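Local coordinates for protein ammonium transporter (Kuenenia stuttgartiensis, PDB 6EU6) that probably senses ammonium at the membrane and passes the signal on through a histidine kinase, at residues I162-A167 against S283-T288; G222-S227 against A279-S284. One frame throughout, in Å; residues are numbered along the deposited sequence.

Contact 1: I162-A167 against S283-T288; sequences IDFAGA and SSNMVT
Phe164 and Asn285 carry most of this contact, the amide of Asn285 lying stacked over one face of the ring with the two planes only 12° apart. Asn285 CG sits 3.3 Å from Phe164 CD1 and is displaced toward the rim. The methylene is the more central group: Asn285 CB stands 3.7 Å from the centroid of the Phe164 ring, 10° off the normal, in a CH-pi contact. With CG lodged between the backbone N and the carbonyl carbon (chi1 62°), the amide bends back over the ring. Its oxygen lies above the root of the phenylalanine, with Asn285 OD1 3.2 Å from Phe164 CG, buried there without a hydrogen-bonding partner. ND2 lies past the CD1 side of the ring, where it makes a weak hydrogen bond to a bound MES molecule, probably from the crystallisation liquor. Ser284 comes in at the edge of the same ring, its OG 3.4 Å from Phe164 CD2. A second, apolar patch is made by Met286 and Ile162: Met286 SD is 3.9 Å from Ile162 CG2, and the bend at chi3 turns the terminal methyl CE toward the same branch. One residue before Phe164, Asp163 folds back on its own chain. Asp163 OD1 accepts Ala167 N at 2.7 Å through its syn lone pair, and Gly166 N, the bond that makes the Asx motif, from above the carboxylate plane, while OD2 accepts from Thr168 and Val169; the carboxylate thus gathers the first amides of helix 167-185. The contact joins two loops, one leading into helix 167-185 and the other into helix 289-312. Helix 322-340 packs against Ile162 and Ser283 through Val337, and helix 234-261 meets Ser284 and Asn285 through Val238.

Contact 2: G222-S227 against A279-S284; sequences GFNGGS and AITASS
Asn224 reaches from the last turn of helix 206-226 into the bend that follows helix 266-280, meeting Thr281 and Ser284. This is the tight part. Asn224 CG lies 3.4 Å from Ser284 OG and 4.1 Å from Thr281 CA, the side chain crossing that of Thr281 at about a right angle; which end of the amide is oxygen is doubtful in the model. Beside it, Phe223 offers its ring edge to a methyl, with Phe223 CE1 3.7 Å from Thr281 CG2. With OG1 beside the backbone N of Thr281 (chi1 -68°), where it bonds to Leu277 O, the methyl CG2 is left anti to that N and faces the ring edge. The looser side belongs to Ile280, which only grazes the Asn224 amide. Within the helix end itself, Ser227 OG donates to Phe223 O at 2.8 Å. Phe223 also stacks on Phe103, an arrangement consistent with the phenylalanine gate of ammonium transporters. Chemically, the contact buries an amide beside two hydroxyls, so polar groups as well as the Phe223 edge join the two helix ends.

Contacts 1 and 2 lie with their centres about 6 Å apart and share Ser283 and Ser284. Two probable backbone hydrogen bonds tie the loop 162-167 to the bend 279-284: Ala165 N to Thr281 O at 2.8 Å, and Phe164 N to Ala282 O at 3.0 Å. Each aromatic ring also packs against a backbone carbonyl of the other contact, Phe164 CE2 3.2 Å from Asn224 O and Phe223 CE1 3.1 Å from Ala165 O. Ser284 is their common wall. A bound MES, probably from the crystallisation liquor, lies about 3 Å from the side chain of Asn285 and may mark a pocket; Phe223 of contact 2 probably forms the phenylalanine gate with Phe103, as in relatives.

Contact 1: I162-A167 against S283-T288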
# COMPACT_ATOMS: atom_id res chain seq x y z
N ILE A 162 -12.30 -6.41 -28.52
CA ILE A 162 -12.58 -6.36 -27.10
C ILE A 162 -11.26 -6.38 -26.29
O ILE A 162 -10.40 -7.19 -26.53
CB ILE A 162 -13.41 -7.57 -26.68
CG1 ILE A 162 -14.83 -7.49 -27.35
CG2 ILE A 162 -13.61 -7.67 -25.17
CD1 ILE A 162 -15.55 -8.81 -27.28
N ASP A 163 -11.13 -5.43 -25.38
CA ASP A 163 -10.07 -5.49 -24.37
C ASP A 163 -10.60 -4.75 -23.14
O ASP A 163 -10.57 -3.54 -23.08
CB ASP A 163 -8.83 -4.87 -24.93
CG ASP A 163 -7.63 -5.03 -24.03
OD1 ASP A 163 -7.76 -5.57 -22.89
OD2 ASP A 163 -6.57 -4.56 -24.47
N PHE A 164 -11.12 -5.49 -22.18
CA PHE A 164 -11.73 -4.87 -21.03
C PHE A 164 -10.88 -3.82 -20.31
O PHE A 164 -11.30 -2.67 -20.13
CB PHE A 164 -12.15 -5.98 -20.05
CG PHE A 164 -12.70 -5.45 -18.77
CD1 PHE A 164 -13.82 -4.62 -18.79
CD2 PHE A 164 -12.19 -5.87 -17.55
CE1 PHE A 164 -14.33 -4.13 -17.60
CE2 PHE A 164 -12.70 -5.37 -16.37
CZ PHE A 164 -13.75 -4.48 -16.38
N ALA A 165 -9.71 -4.24 -19.84
CA ALA A 165 -8.89 -3.40 -19.03
C ALA A 165 -7.50 -3.12 -19.63
O ALA A 165 -6.72 -2.39 -19.05
CB ALA A 165 -8.84 -3.97 -17.61
N GLY A 166 -7.20 -3.64 -20.82
CA GLY A 166 -5.98 -3.26 -21.49
C GLY A 166 -4.89 -4.30 -21.61
O GLY A 166 -3.68 -3.96 -21.55
N ALA A 167 -5.26 -5.55 -21.78
CA ALA A 167 -4.25 -6.54 -22.04
C ALA A 167 -3.36 -6.17 -23.26
O ALA A 167 -2.12 -6.33 -23.24
CB ALA A 167 -4.87 -7.92 -22.25
N SER A 283 -10.31 -9.75 -20.01
CA SER A 283 -11.58 -10.42 -19.96
C SER A 283 -12.18 -10.60 -18.59
O SER A 283 -13.21 -11.27 -18.45
CB SER A 283 -11.43 -11.80 -20.59
OG SER A 283 -10.60 -12.60 -19.78
N SER A 284 -11.64 -9.96 -17.57
CA SER A 284 -12.06 -10.33 -16.21
C SER A 284 -13.53 -10.02 -15.92
O SER A 284 -14.08 -10.57 -14.99
CB SER A 284 -11.15 -9.69 -15.15
OG SER A 284 -11.17 -8.32 -15.37
N ASN A 285 -14.19 -9.14 -16.71
CA ASN A 285 -15.60 -8.84 -16.48
C ASN A 285 -16.54 -9.83 -17.19
O ASN A 285 -17.75 -9.78 -16.95
CB ASN A 285 -15.91 -7.45 -17.01
CG ASN A 285 -15.69 -7.34 -18.54
OD1 ASN A 285 -14.74 -7.89 -19.12
ND2 ASN A 285 -16.56 -6.61 -19.18
N MET A 286 -16.01 -10.73 -17.99
CA MET A 286 -16.87 -11.53 -18.89
C MET A 286 -16.66 -12.99 -18.82
O MET A 286 -17.28 -13.73 -19.60
CB MET A 286 -16.77 -11.06 -20.36
CG MET A 286 -15.43 -11.02 -21.01
SD MET A 286 -15.31 -10.09 -22.61
CE MET A 286 -15.99 -8.60 -22.16
N VAL A 287 -15.85 -13.42 -17.87
CA VAL A 287 -15.55 -14.85 -17.70
C VAL A 287 -15.98 -15.27 -16.31
O VAL A 287 -16.24 -14.42 -15.46
CB VAL A 287 -14.07 -15.21 -17.94
CG1 VAL A 287 -13.63 -14.70 -19.30
CG2 VAL A 287 -13.11 -14.65 -16.86
N THR A 288 -16.11 -16.57 -16.12
CA THR A 288 -16.41 -17.19 -14.82
C THR A 288 -15.09 -17.44 -14.06
O THR A 288 -14.01 -17.53 -14.66
CB THR A 288 -17.12 -18.59 -15.01
OG1 THR A 288 -16.24 -19.49 -15.71
CG2 THR A 288 -18.47 -18.49 -15.76

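Contact 2: G222-S227 against A279-S284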
# COMPACT_ATOMS: atom_id res chain seq x y z
N GLY A 222 -7.53 -2.92 -8.74
CA GLY A 222 -8.08 -1.65 -9.19
C GLY A 222 -8.10 -1.54 -10.71
O GLY A 222 -9.01 -1.00 -11.32
N PHE A 223 -7.03 -2.01 -11.31
CA PHE A 223 -6.91 -1.97 -12.79
C PHE A 223 -8.10 -2.63 -13.45
O PHE A 223 -8.79 -2.01 -14.30
CB PHE A 223 -5.59 -2.64 -13.12
CG PHE A 223 -4.96 -2.18 -14.38
CD1 PHE A 223 -5.29 -2.83 -15.58
CD2 PHE A 223 -3.93 -1.31 -14.37
CE1 PHE A 223 -4.66 -2.45 -16.76
CE2 PHE A 223 -3.35 -0.86 -15.55
CZ PHE A 223 -3.75 -1.43 -16.75
N ASN A 224 -8.43 -3.84 -12.95
CA ASN A 224 -9.57 -4.61 -13.45
C ASN A 224 -10.93 -4.14 -12.90
O ASN A 224 -11.84 -3.83 -13.66
CB ASN A 224 -9.39 -6.09 -13.16
CG ASN A 224 -8.42 -6.77 -14.16
OD1 ASN A 224 -7.26 -6.91 -13.92
ND2 ASN A 224 -8.96 -7.23 -15.24
N GLY A 225 -11.08 -4.12 -11.59
CA GLY A 225 -12.32 -3.66 -10.98
C GLY A 225 -12.73 -2.27 -11.40
O GLY A 225 -13.92 -1.99 -11.58
N GLY A 226 -11.78 -1.36 -11.43
CA GLY A 226 -12.06 0.05 -11.81
C GLY A 226 -12.56 0.13 -13.26
O GLY A 226 -13.31 1.08 -13.63
N SER A 227 -12.19 -0.86 -14.09
CA SER A 227 -12.54 -0.78 -15.53
C SER A 227 -14.04 -1.01 -15.80
O SER A 227 -14.50 -0.77 -16.91
CB SER A 227 -11.64 -1.65 -16.41
OG SER A 227 -10.29 -1.16 -16.47
N ALA A 279 -3.00 -11.25 -18.61
CA ALA A 279 -3.94 -11.93 -19.48
C ALA A 279 -5.37 -11.74 -19.07
O ALA A 279 -6.26 -11.46 -19.92
CB ALA A 279 -3.61 -13.40 -19.59
N ILE A 280 -5.61 -11.82 -17.75
CA ILE A 280 -6.98 -11.71 -17.25
C ILE A 280 -7.53 -10.28 -17.36
O ILE A 280 -8.73 -10.08 -17.36
CB ILE A 280 -7.12 -12.26 -15.83
CG1 ILE A 280 -8.55 -12.60 -15.55
CG2 ILE A 280 -6.63 -11.23 -14.79
CD1 ILE A 280 -9.07 -13.77 -16.36
N THR A 281 -6.64 -9.32 -17.58
CA THR A 281 -7.00 -7.94 -17.80
C THR A 281 -7.87 -7.77 -19.04
O THR A 281 -8.59 -6.75 -19.19
CB THR A 281 -5.68 -7.07 -17.87
OG1 THR A 281 -5.08 -7.06 -16.55
CG2 THR A 281 -5.92 -5.72 -18.09
N ALA A 282 -7.78 -8.71 -19.98
CA ALA A 282 -8.58 -8.57 -21.24
C ALA A 282 -10.04 -8.91 -21.00
O ALA A 282 -10.89 -8.47 -21.74
CB ALA A 282 -8.08 -9.51 -22.32
N SER A 283 -10.31 -9.75 -20.01
CA SER A 283 -11.58 -10.42 -19.96
C SER A 283 -12.18 -10.60 -18.59
O SER A 283 -13.21 -11.27 -18.45
CB SER A 283 -11.43 -11.80 -20.59
OG SER A 283 -10.60 -12.60 -19.78
N SER A 284 -11.64 -9.96 -17.57
CA SER A 284 -12.06 -10.33 -16.21
C SER A 284 -13.53 -10.02 -15.92
O SER A 284 -14.08 -10.57 -14.99
CB SER A 284 -11.15 -9.69 -15.15
OG SER A 284 -11.17 -8.32 -15.37